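Local coordinates for phosphate transporter (Thermotoga maritima MSB8, PDB 6L85), which probably imports inorganic phosphate across the membrane by a sodium-dependent mechanism, as a bacterial relative of the human SLC20 carriers, at residues B[182-187]-B[201-206]; B[240-245]-B[322-327]; B[265-270]-B[286-291]. One frame throughout, in Å; residues are numbered along the deposited sequence.

Overall arrangement
Three helix pairs of one all-helical membrane subunit are described, and none touches another. Interaction 2 is the one at an ion site: Q243 and D327 hold a sodium ion, and the D327 side chain lies about 14 Å from another sodium. The nearest atoms of interactions 1 and 2 are about 7 Å apart, and helices 199-224 and 231-258 follow each other in the chain. Interaction 3, nested in the loop that interaction 2 closes, lies across the chain's centre from it. Within one chain the centres of interactions 1 and 3 are about 28 Å apart; across the dimer E201, L204 and L205 pack on F286, L287 and L290 of the second subunit.

Interaction 1. Residues B[182-187]-B[201-206]; sequences AIFTMI and ESFLLG
F184 reaches across to both F203 and G206, and it has the largest share of the buried surface. Its CG stands anti to the backbone N (chi1 168°), which swings the ring out from helix 167-194 along the flank of helix 199-224. The rim is used, not the face: F184 CD1 lies 3.4 Å from G206 C, which sits near the plane of the F184 ring. At the far end of the ring, F184 CZ comes to 3.4 Å from F203 CD1. The F203 side chain leaves its own helix pointing away, but its ring turns back to meet F184. The two rings run rim to rim with their planes only 11° apart and their centroids separated by 5.9 Å, neither lying over the other, so this is not a stack.

On the other flank, I187 CG2 rather than the longer branch does the touching. It nestles 3.8 Å from the backbone N of G206 and lies 4.2 Å from CB of L205, whereas the ethyl branch leads away; the residue also packs on F209 and touches a detergent molecule. G206 has no side chain, and the backbones close in here, with F184 CA and G206 CA 4.3 Å apart. L205 also packs on F286 of the second subunit.

The segment axes approach to 8.5 Å at 148°. With just a short connection between helices 167-194 and 199-224, this is a helical hairpin of an all-helical membrane transporter, packed through a glycine at its closest point and apolar side chains on its flanks.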
ATOM      1  N   ALA B 182     -13.142   5.841  -2.164  1.00 33.57           N
ATOM      2  CA  ALA B 182     -12.142   6.047  -1.119  1.00 37.90           C
ATOM      3  C   ALA B 182     -10.722   5.877  -1.673  1.00 40.93           C
ATOM      4  O   ALA B 182      -9.834   6.716  -1.438  1.00 41.21           O
ATOM      5  CB  ALA B 182     -12.399   5.062   0.024  1.00 34.39           C
ATOM      6  N   ILE B 183     -10.503   4.788  -2.418  1.00 36.38           N
ATOM      7  CA  ILE B 183      -9.204   4.518  -3.037  1.00 37.86           C
ATOM      8  C   ILE B 183      -8.830   5.615  -4.033  1.00 37.87           C
ATOM      9  O   ILE B 183      -7.676   6.076  -4.071  1.00 35.26           O
ATOM     10  CB  ILE B 183      -9.248   3.123  -3.695  1.00 39.79           C
ATOM     11  CG1 ILE B 183      -8.926   2.063  -2.652  1.00 44.77           C
ATOM     12  CG2 ILE B 183      -8.287   3.033  -4.841  1.00 42.34           C
ATOM     13  CD1 ILE B 183      -7.461   2.122  -2.233  1.00 49.35           C
ATOM     14  N   PHE B 184      -9.790   6.049  -4.864  1.00 38.87           N
ATOM     15  CA  PHE B 184      -9.519   7.145  -5.792  1.00 40.65           C
ATOM     16  C   PHE B 184      -9.044   8.381  -5.047  1.00 39.38           C
ATOM     17  O   PHE B 184      -8.104   9.057  -5.481  1.00 42.12           O
ATOM     18  CB  PHE B 184     -10.758   7.509  -6.620  1.00 40.85           C
ATOM     19  CG  PHE B 184     -10.598   8.812  -7.376  1.00 45.46           C
ATOM     20  CD1 PHE B 184     -10.043   8.824  -8.639  1.00 45.21           C
ATOM     21  CD2 PHE B 184     -10.969  10.021  -6.808  1.00 44.05           C
ATOM     22  CE1 PHE B 184      -9.874  10.007  -9.332  1.00 45.93           C
ATOM     23  CE2 PHE B 184     -10.787  11.205  -7.490  1.00 51.01           C
ATOM     24  CZ  PHE B 184     -10.243  11.197  -8.760  1.00 48.73           C
ATOM     25  N   THR B 185      -9.686   8.694  -3.924  1.00 36.29           N
ATOM     26  CA  THR B 185      -9.303   9.884  -3.166  1.00 40.80           C
ATOM     27  C   THR B 185      -7.888   9.753  -2.606  1.00 38.26           C
ATOM     28  O   THR B 185      -7.052  10.654  -2.770  1.00 40.23           O
ATOM     29  CB  THR B 185     -10.326  10.132  -2.047  1.00 43.35           C
ATOM     30  OG1 THR B 185     -11.639  10.204  -2.617  1.00 39.85           O
ATOM     31  CG2 THR B 185     -10.045  11.442  -1.336  1.00 39.59           C
ATOM     32  N   MET B 186      -7.600   8.623  -1.953  1.00 37.88           N
ATOM     33  CA  MET B 186      -6.276   8.418  -1.366  1.00 42.17           C
ATOM     34  C   MET B 186      -5.180   8.490  -2.429  1.00 39.88           C
ATOM     35  O   MET B 186      -4.180   9.189  -2.258  1.00 35.87           O
ATOM     36  CB  MET B 186      -6.223   7.075  -0.635  1.00 39.81           C
ATOM     37  CG  MET B 186      -7.163   6.967   0.567  1.00 45.21           C
ATOM     38  SD  MET B 186      -6.935   5.412   1.485  1.00 55.76           S
ATOM     39  CE  MET B 186      -7.931   4.302   0.527  1.00 45.34           C
ATOM     40  N   ILE B 187      -5.375   7.794  -3.550  1.00 39.12           N
ATOM     41  CA  ILE B 187      -4.343   7.704  -4.567  1.00 34.57           C
ATOM     42  C   ILE B 187      -4.157   9.045  -5.268  1.00 40.32           C
ATOM     43  O   ILE B 187      -3.026   9.527  -5.417  1.00 37.64           O
ATOM     44  CB  ILE B 187      -4.686   6.578  -5.566  1.00 37.74           C
ATOM     45  CG1 ILE B 187      -4.683   5.214  -4.867  1.00 36.94           C
ATOM     46  CG2 ILE B 187      -3.741   6.613  -6.778  1.00 38.69           C
ATOM     47  CD1 ILE B 187      -3.361   4.824  -4.314  1.00 37.12           C
ATOM     48  N   GLU B 201      -2.180  13.130 -14.462  1.00 47.44           N
ATOM     49  CA  GLU B 201      -1.586  11.853 -14.076  1.00 45.48           C
ATOM     50  C   GLU B 201      -2.131  11.373 -12.735  1.00 44.47           C
ATOM     51  O   GLU B 201      -2.393  10.175 -12.558  1.00 39.32           O
ATOM     52  CB  GLU B 201      -0.060  11.967 -14.020  1.00 44.90           C
ATOM     53  CG  GLU B 201       0.620  10.608 -13.917  1.00 56.35           C
ATOM     54  CD  GLU B 201       2.063  10.684 -13.448  1.00 68.17           C
ATOM     55  OE1 GLU B 201       2.670  11.778 -13.551  1.00 71.33           O
ATOM     56  OE2 GLU B 201       2.595   9.644 -12.992  1.00 68.80           O
ATOM     57  N   SER B 202      -2.299  12.296 -11.780  1.00 41.29           N
ATOM     58  CA  SER B 202      -2.910  11.950 -10.501  1.00 41.74           C
ATOM     59  C   SER B 202      -4.300  11.362 -10.696  1.00 41.07           C
ATOM     60  O   SER B 202      -4.635  10.323 -10.112  1.00 40.26           O
ATOM     61  CB  SER B 202      -2.972  13.181  -9.609  1.00 39.68           C
ATOM     62  OG  SER B 202      -1.661  13.655  -9.379  1.00 49.63           O
ATOM     63  N   PHE B 203      -5.121  12.012 -11.524  1.00 43.56           N
ATOM     64  CA  PHE B 203      -6.473  11.516 -11.761  1.00 47.07           C
ATOM     65  C   PHE B 203      -6.444  10.187 -12.488  1.00 41.21           C
ATOM     66  O   PHE B 203      -7.248   9.298 -12.199  1.00 39.58           O
ATOM     67  CB  PHE B 203      -7.285  12.530 -12.573  1.00 51.12           C
ATOM     68  CG  PHE B 203      -7.848  13.654 -11.754  1.00 60.23           C
ATOM     69  CD1 PHE B 203      -8.227  13.444 -10.430  1.00 61.92           C
ATOM     70  CD2 PHE B 203      -8.016  14.916 -12.307  1.00 65.48           C
ATOM     71  CE1 PHE B 203      -8.763  14.481  -9.667  1.00 67.32           C
ATOM     72  CE2 PHE B 203      -8.554  15.959 -11.553  1.00 73.20           C
ATOM     73  CZ  PHE B 203      -8.922  15.742 -10.227  1.00 68.74           C
ATOM     74  N   LEU B 204      -5.543  10.042 -13.460  1.00 40.86           N
ATOM     75  CA  LEU B 204      -5.483   8.797 -14.216  1.00 42.74           C
ATOM     76  C   LEU B 204      -5.123   7.624 -13.307  1.00 40.64           C
ATOM     77  O   LEU B 204      -5.732   6.548 -13.386  1.00 41.86           O
ATOM     78  CB  LEU B 204      -4.477   8.956 -15.354  1.00 47.90           C
ATOM     79  CG  LEU B 204      -4.230   7.727 -16.210  1.00 50.26           C
ATOM     80  CD1 LEU B 204      -5.450   7.460 -17.070  1.00 54.76           C
ATOM     81  CD2 LEU B 204      -2.964   7.906 -17.045  1.00 52.05           C
ATOM     82  N   LEU B 205      -4.166   7.831 -12.399  1.00 39.68           N
ATOM     83  CA  LEU B 205      -3.813   6.773 -11.454  1.00 41.87           C
ATOM     84  C   LEU B 205      -4.946   6.515 -10.463  1.00 37.43           C
ATOM     85  O   LEU B 205      -5.232   5.354 -10.120  1.00 36.50           O
ATOM     86  CB  LEU B 205      -2.508   7.143 -10.732  1.00 38.34           C
ATOM     87  CG  LEU B 205      -1.274   6.846 -11.597  1.00 45.87           C
ATOM     88  CD1 LEU B 205      -0.042   7.609 -11.135  1.00 49.95           C
ATOM     89  CD2 LEU B 205      -1.010   5.351 -11.571  1.00 50.09           C
ATOM     90  N   GLY B 206      -5.593   7.582  -9.970  1.00 35.76           N
ATOM     91  CA  GLY B 206      -6.747   7.386  -9.102  1.00 39.11           C
ATOM     92  C   GLY B 206      -7.821   6.549  -9.766  1.00 37.66           C
ATOM     93  O   GLY B 206      -8.361   5.618  -9.160  1.00 39.32           O
TER

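Interaction 2. Residues B[240-245]-B[322-327]; sequences KRAQIL and RGFTVD. With NA (sodium ion), chain S.
A242 meets the ring of F324, its methyl CB sitting obliquely to that ring, 3.8 Å from F324 CE1. The same ring also has the carbonyl carbon of A242 at its edge, and F239 packs against it edge-to-face. The pair is nearly parallel: the segment axes run at 16° and approach to 8.7 Å.

Q243 follows and supplies two of the sodium ligands. Its CB lies 3.9 Å from the backbone N of F324, and the side chain is folded back: CG stands between the backbone N and the carbonyl carbon (chi1 80°) and the chain bends again at chi2. This fold lets one residue grip the ion twice, with both the backbone O and the amide OE1 of Q243 at 2.4 Å from the sodium. The amide's other end is held too, since NE2 donates to N320 OD1, which fixes which way round the group lies. Next to it, G323 presents a backbone without a side chain, its CA 4.4 Å from Q243 NE2.

From the other helix D327 sends one carboxylate oxygen to the ion, OD2 at 2.2 Å, while OD1 stays 4.1 Å off and is hydrogen-bonded elsewhere. The carboxylate and amide planes are turned 68° apart, and T29 and S247 complete the sphere.

Five oxygens thus surround the sodium, with D327 the charged one among the ligating residues. The cation bridges ligands from helices 231-258 and 320-339 and probably offsets the charge of the buried D327 carboxylate.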
ATOM      1  N   LYS B 240     -21.332  -5.087   7.201  1.00 44.50           N
ATOM      2  CA  LYS B 240     -20.547  -5.428   8.380  1.00 47.36           C
ATOM      3  C   LYS B 240     -19.117  -5.762   8.004  1.00 46.90           C
ATOM      4  O   LYS B 240     -18.173  -5.412   8.725  1.00 44.78           O
ATOM      5  CB  LYS B 240     -21.178  -6.614   9.098  1.00 42.63           C
ATOM      6  CG  LYS B 240     -20.344  -7.146  10.227  1.00 48.17           C
ATOM      7  CD  LYS B 240     -20.947  -8.411  10.781  1.00 51.94           C
ATOM      8  CE  LYS B 240     -20.635  -8.557  12.249  1.00 55.41           C
ATOM      9  NZ  LYS B 240     -21.134  -9.871  12.740  1.00 60.92           N
ATOM     10  N   ARG B 241     -18.941  -6.464   6.891  1.00 44.47           N
ATOM     11  CA  ARG B 241     -17.576  -6.745   6.472  1.00 44.68           C
ATOM     12  C   ARG B 241     -16.914  -5.521   5.835  1.00 45.77           C
ATOM     13  O   ARG B 241     -15.735  -5.258   6.086  1.00 42.99           O
ATOM     14  CB  ARG B 241     -17.557  -7.952   5.540  1.00 54.28           C
ATOM     15  CG  ARG B 241     -17.987  -9.260   6.251  1.00 61.66           C
ATOM     16  CD  ARG B 241     -16.860  -9.828   7.129  1.00 63.47           C
ATOM     17  NE  ARG B 241     -15.565  -9.790   6.446  1.00 71.61           N
ATOM     18  CZ  ARG B 241     -14.403 -10.134   7.009  1.00 77.81           C
ATOM     19  NH1 ARG B 241     -14.368 -10.540   8.275  1.00 73.07           N
ATOM     20  NH2 ARG B 241     -13.272 -10.066   6.308  1.00 75.35           N
ATOM     21  N   ALA B 242     -17.659  -4.741   5.042  1.00 40.67           N
ATOM     22  CA  ALA B 242     -17.081  -3.596   4.337  1.00 43.94           C
ATOM     23  C   ALA B 242     -16.701  -2.448   5.273  1.00 43.21           C
ATOM     24  O   ALA B 242     -15.813  -1.634   4.944  1.00 40.78           O
ATOM     25  CB  ALA B 242     -18.069  -3.108   3.277  1.00 42.21           C
ATOM     26  N   GLN B 243     -17.353  -2.355   6.432  1.00 40.45           N
ATOM     27  CA  GLN B 243     -17.009  -1.293   7.363  1.00 43.96           C
ATOM     28  C   GLN B 243     -15.678  -1.557   8.059  1.00 41.10           C
ATOM     29  O   GLN B 243     -15.113  -0.647   8.664  1.00 40.75           O
ATOM     30  CB  GLN B 243     -18.161  -1.056   8.359  1.00 40.90           C
ATOM     31  CG  GLN B 243     -18.260  -2.010   9.521  1.00 44.64           C
ATOM     32  CD  GLN B 243     -18.682  -1.284  10.789  1.00 53.19           C
ATOM     33  OE1 GLN B 243     -17.907  -0.506  11.350  1.00 58.73           O
ATOM     34  NE2 GLN B 243     -19.912  -1.517  11.241  1.00 51.87           N
ATOM     35  N   ILE B 244     -15.099  -2.741   7.889  1.00 43.66           N
ATOM     36  CA  ILE B 244     -13.703  -2.926   8.267  1.00 40.50           C
ATOM     37  C   ILE B 244     -12.799  -2.118   7.337  1.00 40.30           C
ATOM     38  O   ILE B 244     -11.860  -1.435   7.777  1.00 43.10           O
ATOM     39  CB  ILE B 244     -13.347  -4.425   8.250  1.00 40.71           C
ATOM     40  CG1 ILE B 244     -14.274  -5.177   9.198  1.00 41.94           C
ATOM     41  CG2 ILE B 244     -11.858  -4.658   8.638  1.00 40.47           C
ATOM     42  CD1 ILE B 244     -14.136  -6.696   9.125  1.00 46.30           C
ATOM     43  N   LEU B 245     -13.068  -2.194   6.031  1.00 37.34           N
ATOM     44  CA  LEU B 245     -12.295  -1.421   5.070  1.00 41.74           C
ATOM     45  C   LEU B 245     -12.432   0.062   5.367  1.00 43.10           C
ATOM     46  O   LEU B 245     -11.450   0.822   5.354  1.00 34.79           O
ATOM     47  CB  LEU B 245     -12.781  -1.724   3.647  1.00 40.50           C
ATOM     48  CG  LEU B 245     -12.562  -3.153   3.125  1.00 48.33           C
ATOM     49  CD1 LEU B 245     -12.996  -3.260   1.665  1.00 49.64           C
ATOM     50  CD2 LEU B 245     -11.106  -3.564   3.279  1.00 53.60           C
ATOM     51  N   ARG B 322     -24.741   2.292   8.818  1.00 43.47           N
ATOM     52  CA  ARG B 322     -24.460   3.605   9.381  1.00 45.37           C
ATOM     53  C   ARG B 322     -22.996   3.741   9.789  1.00 43.06           C
ATOM     54  O   ARG B 322     -22.417   4.815   9.624  1.00 40.42           O
ATOM     55  CB  ARG B 322     -25.366   3.882  10.574  1.00 43.44           C
ATOM     56  CG  ARG B 322     -26.770   4.295  10.161  1.00 54.19           C
ATOM     57  CD  ARG B 322     -27.613   4.753  11.350  1.00 55.13           C
ATOM     58  NE  ARG B 322     -28.875   5.309  10.883  1.00 61.68           N
ATOM     59  CZ  ARG B 322     -29.912   4.575  10.494  1.00 59.46           C
ATOM     60  NH1 ARG B 322     -29.842   3.248  10.530  1.00 55.74           N
ATOM     61  NH2 ARG B 322     -31.018   5.170  10.074  1.00 58.49           N
ATOM     62  N   GLY B 323     -22.401   2.689  10.370  1.00 38.54           N
ATOM     63  CA  GLY B 323     -20.985   2.742  10.706  1.00 46.32           C
ATOM     64  C   GLY B 323     -20.114   2.898   9.472  1.00 40.99           C
ATOM     65  O   GLY B 323     -19.170   3.685   9.462  1.00 43.32           O
ATOM     66  N   PHE B 324     -20.431   2.142   8.414  1.00 45.48           N
ATOM     67  CA  PHE B 324     -19.831   2.332   7.098  1.00 42.22           C
ATOM     68  C   PHE B 324     -19.891   3.795   6.658  1.00 45.40           C
ATOM     69  O   PHE B 324     -18.876   4.371   6.232  1.00 39.43           O
ATOM     70  CB  PHE B 324     -20.565   1.434   6.095  1.00 39.95           C
ATOM     71  CG  PHE B 324     -20.016   1.478   4.687  1.00 41.89           C
ATOM     72  CD1 PHE B 324     -19.009   0.603   4.295  1.00 37.07           C
ATOM     73  CD2 PHE B 324     -20.543   2.359   3.741  1.00 40.77           C
ATOM     74  CE1 PHE B 324     -18.514   0.615   2.991  1.00 36.75           C
ATOM     75  CE2 PHE B 324     -20.061   2.373   2.444  1.00 40.96           C
ATOM     76  CZ  PHE B 324     -19.037   1.497   2.068  1.00 41.07           C
ATOM     77  N   THR B 325     -21.089   4.403   6.737  1.00 40.49           N
ATOM     78  CA  THR B 325     -21.280   5.792   6.303  1.00 41.32           C
ATOM     79  C   THR B 325     -20.501   6.780   7.178  1.00 41.52           C
ATOM     80  O   THR B 325     -19.904   7.735   6.672  1.00 37.83           O
ATOM     81  CB  THR B 325     -22.784   6.114   6.306  1.00 42.90           C
ATOM     82  OG1 THR B 325     -23.433   5.317   5.306  1.00 46.09           O
ATOM     83  CG2 THR B 325     -23.064   7.599   6.004  1.00 39.36           C
ATOM     84  N   VAL B 326     -20.503   6.562   8.492  1.00 40.47           N
ATOM     85  CA  VAL B 326     -19.808   7.444   9.427  1.00 42.26           C
ATOM     86  C   VAL B 326     -18.314   7.440   9.144  1.00 43.11           C
ATOM     87  O   VAL B 326     -17.662   8.492   9.098  1.00 41.70           O
ATOM     88  CB  VAL B 326     -20.099   7.004  10.877  1.00 46.53           C
ATOM     89  CG1 VAL B 326     -19.061   7.582  11.867  1.00 41.65           C
ATOM     90  CG2 VAL B 326     -21.515   7.385  11.271  1.00 46.13           C
ATOM     91  N   ASP B 327     -17.753   6.245   8.962  1.00 42.70           N
ATOM     92  CA  ASP B 327     -16.332   6.133   8.661  1.00 42.67           C
ATOM     93  C   ASP B 327     -15.988   6.782   7.335  1.00 40.02           C
ATOM     94  O   ASP B 327     -15.020   7.551   7.243  1.00 36.97           O
ATOM     95  CB  ASP B 327     -15.915   4.670   8.623  1.00 39.90           C
ATOM     96  CG  ASP B 327     -15.942   4.016   9.981  1.00 45.09           C
ATOM     97  OD1 ASP B 327     -15.913   4.735  11.004  1.00 56.39           O
ATOM     98  OD2 ASP B 327     -15.968   2.763  10.017  1.00 52.00           O
TER
HETATM   99 NA    NA S 504     -15.885   0.625  10.571  1.00 51.35          NA

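Interaction 3. Residues B[265-270]-B[286-291]; sequences PVAAVM and FLALLL. With LMT (dodecyl-beta-D-maltoside), chain O.
Plain apolar packing joins V266, A267 and M270 of helix 260-275 to L287, A288 and L291 near the start of helix 286-302, at a partly buried place beside the subunit interface. The CA atoms come nearest at A267 and A288, 5.7 Å apart, where two small residues meet and their CB methyls stand 4.2 Å from each other. The A288 methyl also has M270 SD at 4.2 Å and V266 CG1 at 4.3 Å, and so is approached by three side chains of the first helix.

The segment axes run at 149° and approach to 9.0 Å: helices 260-275 and 286-302 form an antiparallel pair in this all-helical membrane transporter, connected by residues 276-285, of which P285 itself packs on A267 and M270.

At one end, V266 and L291 cross at about a right angle, CG1 of the valine 4.1 Å from CD2 of the leucine; L291 packs on F12 of helix 2-32 as well. At the other, M270 bends at its thioether (chi3 63°), which turns CE to 4.1 Å from L287 CB, again nearly at right angles. L287 packs in addition on L204 of the second subunit. F286 points away from helix 260-275, and its ring meets the detergent dodecyl-beta-D-maltoside, with alkyl carbon C1 in plane at the ring edge and C2 lying 3.3 Å from F286 CZ.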
ATOM      1  N   PRO B 265       6.167  19.773  15.893  1.00 37.25           N
ATOM      2  CA  PRO B 265       7.094  20.295  16.917  1.00 34.35           C
ATOM      3  C   PRO B 265       8.477  19.687  16.828  1.00 35.76           C
ATOM      4  O   PRO B 265       9.484  20.415  16.921  1.00 39.23           O
ATOM      5  CB  PRO B 265       6.382  19.958  18.240  1.00 34.57           C
ATOM      6  CG  PRO B 265       4.908  19.937  17.870  1.00 36.20           C
ATOM      7  CD  PRO B 265       4.906  19.281  16.494  1.00 36.49           C
ATOM      8  N   VAL B 266       8.555  18.367  16.603  1.00 37.22           N
ATOM      9  CA  VAL B 266       9.858  17.714  16.467  1.00 35.43           C
ATOM     10  C   VAL B 266      10.605  18.268  15.257  1.00 34.77           C
ATOM     11  O   VAL B 266      11.810  18.528  15.324  1.00 37.00           O
ATOM     12  CB  VAL B 266       9.703  16.179  16.379  1.00 35.57           C
ATOM     13  CG1 VAL B 266      11.067  15.514  16.029  1.00 31.52           C
ATOM     14  CG2 VAL B 266       9.142  15.608  17.666  1.00 30.24           C
ATOM     15  N   ALA B 267       9.916  18.406  14.120  1.00 36.78           N
ATOM     16  CA  ALA B 267      10.552  18.984  12.936  1.00 38.08           C
ATOM     17  C   ALA B 267      11.083  20.388  13.214  1.00 43.14           C
ATOM     18  O   ALA B 267      12.153  20.764  12.723  1.00 37.22           O
ATOM     19  CB  ALA B 267       9.568  19.044  11.765  1.00 34.98           C
ATOM     20  N   ALA B 268      10.338  21.191  13.971  1.00 37.39           N
ATOM     21  CA  ALA B 268      10.820  22.537  14.254  1.00 41.46           C
ATOM     22  C   ALA B 268      12.126  22.472  15.038  1.00 41.61           C
ATOM     23  O   ALA B 268      13.074  23.228  14.759  1.00 38.80           O
ATOM     24  CB  ALA B 268       9.753  23.347  14.998  1.00 32.78           C
ATOM     25  N   VAL B 269      12.204  21.548  16.001  1.00 35.03           N
ATOM     26  CA  VAL B 269      13.456  21.394  16.753  1.00 38.26           C
ATOM     27  C   VAL B 269      14.594  20.928  15.842  1.00 43.39           C
ATOM     28  O   VAL B 269      15.719  21.449  15.908  1.00 37.89           O
ATOM     29  CB  VAL B 269      13.261  20.434  17.936  1.00 37.69           C
ATOM     30  CG1 VAL B 269      14.576  20.201  18.631  1.00 40.22           C
ATOM     31  CG2 VAL B 269      12.208  21.001  18.912  1.00 36.68           C
ATOM     32  N   MET B 270      14.323  19.936  14.982  1.00 39.28           N
ATOM     33  CA  MET B 270      15.344  19.459  14.050  1.00 37.90           C
ATOM     34  C   MET B 270      15.798  20.566  13.099  1.00 37.88           C
ATOM     35  O   MET B 270      16.987  20.684  12.798  1.00 35.68           O
ATOM     36  CB  MET B 270      14.819  18.262  13.254  1.00 31.01           C
ATOM     37  CG  MET B 270      14.502  17.042  14.139  1.00 40.07           C
ATOM     38  SD  MET B 270      13.787  15.691  13.189  1.00 45.61           S
ATOM     39  CE  MET B 270      15.183  15.374  12.092  1.00 38.98           C
ATOM     40  N   PHE B 286      11.906  13.416   7.164  1.00 41.04           N
ATOM     41  CA  PHE B 286      11.178  12.155   7.212  1.00 45.24           C
ATOM     42  C   PHE B 286      11.350  11.460   8.549  1.00 40.79           C
ATOM     43  O   PHE B 286      10.445  10.758   9.001  1.00 42.00           O
ATOM     44  CB  PHE B 286      11.616  11.247   6.061  1.00 50.91           C
ATOM     45  CG  PHE B 286      10.575  11.130   4.991  1.00 61.49           C
ATOM     46  CD1 PHE B 286       9.307  10.657   5.307  1.00 64.42           C
ATOM     47  CD2 PHE B 286      10.828  11.542   3.697  1.00 67.23           C
ATOM     48  CE1 PHE B 286       8.315  10.566   4.344  1.00 61.63           C
ATOM     49  CE2 PHE B 286       9.842  11.459   2.728  1.00 72.57           C
ATOM     50  CZ  PHE B 286       8.581  10.969   3.059  1.00 67.45           C
ATOM     51  N   LEU B 287      12.495  11.650   9.197  1.00 37.01           N
ATOM     52  CA  LEU B 287      12.682  11.113  10.538  1.00 39.55           C
ATOM     53  C   LEU B 287      11.559  11.549  11.479  1.00 42.81           C
ATOM     54  O   LEU B 287      11.046  10.734  12.257  1.00 40.93           O
ATOM     55  CB  LEU B 287      14.051  11.550  11.067  1.00 43.12           C
ATOM     56  CG  LEU B 287      14.755  10.685  12.109  1.00 49.00           C
ATOM     57  CD1 LEU B 287      14.408   9.217  11.891  1.00 52.30           C
ATOM     58  CD2 LEU B 287      16.267  10.887  12.036  1.00 47.88           C
ATOM     59  N   ALA B 288      11.158  12.834  11.420  1.00 37.05           N
ATOM     60  CA  ALA B 288      10.047  13.323  12.245  1.00 39.66           C
ATOM     61  C   ALA B 288       8.768  12.552  11.974  1.00 30.06           C
ATOM     62  O   ALA B 288       8.042  12.178  12.903  1.00 36.38           O
ATOM     63  CB  ALA B 288       9.800  14.828  12.004  1.00 34.72           C
ATOM     64  N   LEU B 289       8.447  12.342  10.698  1.00 34.16           N
ATOM     65  CA  LEU B 289       7.202  11.661  10.357  1.00 31.29           C
ATOM     66  C   LEU B 289       7.245  10.195  10.759  1.00 36.84           C
ATOM     67  O   LEU B 289       6.223   9.625  11.164  1.00 33.82           O
ATOM     68  CB  LEU B 289       6.937  11.784   8.870  1.00 36.66           C
ATOM     69  CG  LEU B 289       6.660  13.192   8.399  1.00 39.17           C
ATOM     70  CD1 LEU B 289       6.678  13.199   6.867  1.00 43.21           C
ATOM     71  CD2 LEU B 289       5.299  13.644   8.945  1.00 34.08           C
ATOM     72  N   LEU B 290       8.432   9.570  10.655  1.00 37.05           N
ATOM     73  CA  LEU B 290       8.589   8.159  11.003  1.00 40.41           C
ATOM     74  C   LEU B 290       8.458   7.956  12.502  1.00 36.58           C
ATOM     75  O   LEU B 290       7.799   7.011  12.950  1.00 38.07           O
ATOM     76  CB  LEU B 290       9.950   7.651  10.518  1.00 41.89           C
ATOM     77  CG  LEU B 290      10.115   7.121   9.099  1.00 43.72           C
ATOM     78  CD1 LEU B 290       9.305   7.875   8.134  1.00 47.84           C
ATOM     79  CD2 LEU B 290      11.588   7.211   8.712  1.00 41.49           C
ATOM     80  N   LEU B 291       9.068   8.849  13.288  1.00 37.17           N
ATOM     81  CA  LEU B 291       8.929   8.806  14.743  1.00 38.15           C
ATOM     82  C   LEU B 291       7.478   8.995  15.146  1.00 40.90           C
ATOM     83  O   LEU B 291       6.946   8.238  15.973  1.00 39.83           O
ATOM     84  CB  LEU B 291       9.807   9.887  15.378  1.00 41.75           C
ATOM     85  CG  LEU B 291       9.615  10.267  16.852  1.00 43.53           C
ATOM     86  CD1 LEU B 291      10.145   9.197  17.764  1.00 46.81           C
ATOM     87  CD2 LEU B 291      10.293  11.612  17.167  1.00 42.04           C
TER
HETATM   88  C1' LMT O 513       8.357  12.450  -1.783  1.00 67.90           C
HETATM   89  C2' LMT O 513       8.929  13.565  -0.935  1.00 74.83           C
HETATM   90  C3' LMT O 513       9.268  14.849  -1.680  1.00 74.53           C
HETATM   91  C4' LMT O 513       9.688  14.607  -3.111  1.00 74.04           C
HETATM   92  C5' LMT O 513       8.773  13.561  -3.742  1.00 74.34           C
HETATM   93  C6' LMT O 513       9.067  13.416  -5.219  1.00 74.92           C
HETATM   94  O1' LMT O 513       8.596  11.220  -1.084  1.00 66.69           O
HETATM   95  O2' LMT O 513       8.001  13.912   0.074  1.00 84.11           O
HETATM   96  O3' LMT O 513      10.318  15.463  -0.969  1.00 79.12           O
HETATM   97  O5' LMT O 513       8.953  12.329  -3.052  1.00 73.13           O
HETATM   98  O6' LMT O 513       9.105  14.707  -5.828  1.00 76.06           O
HETATM   99  C1  LMT O 513       7.581  10.825  -0.140  1.00 61.36           C
HETATM  100  C2  LMT O 513       7.889   9.362   0.263  1.00 59.01           C
HETATM  101  C3  LMT O 513       6.579   8.544   0.156  1.00 52.10           C
HETATM  102  C4  LMT O 513       6.784   7.297   1.027  1.00 45.98           C
HETATM  103  C5  LMT O 513       5.685   6.284   0.660  1.00 53.66           C
HETATM  104  C6  LMT O 513       6.262   4.890   0.951  1.00 51.69           C
HETATM  105  C7  LMT O 513       5.070   3.929   1.163  1.00 51.92           C
HETATM  106  C8  LMT O 513       4.587   3.429  -0.225  1.00 52.24           C
HETATM  107  C9  LMT O 513       3.190   2.783  -0.039  1.00 54.15           C
HETATM  108  C10 LMT O 513       3.346   1.260   0.218  1.00 57.74           C
HETATM  109  C11 LMT O 513       1.990   0.586  -0.034  1.00 63.01           C
HETATM  110  C12 LMT O 513       1.991  -0.830   0.549  1.00 64.53           C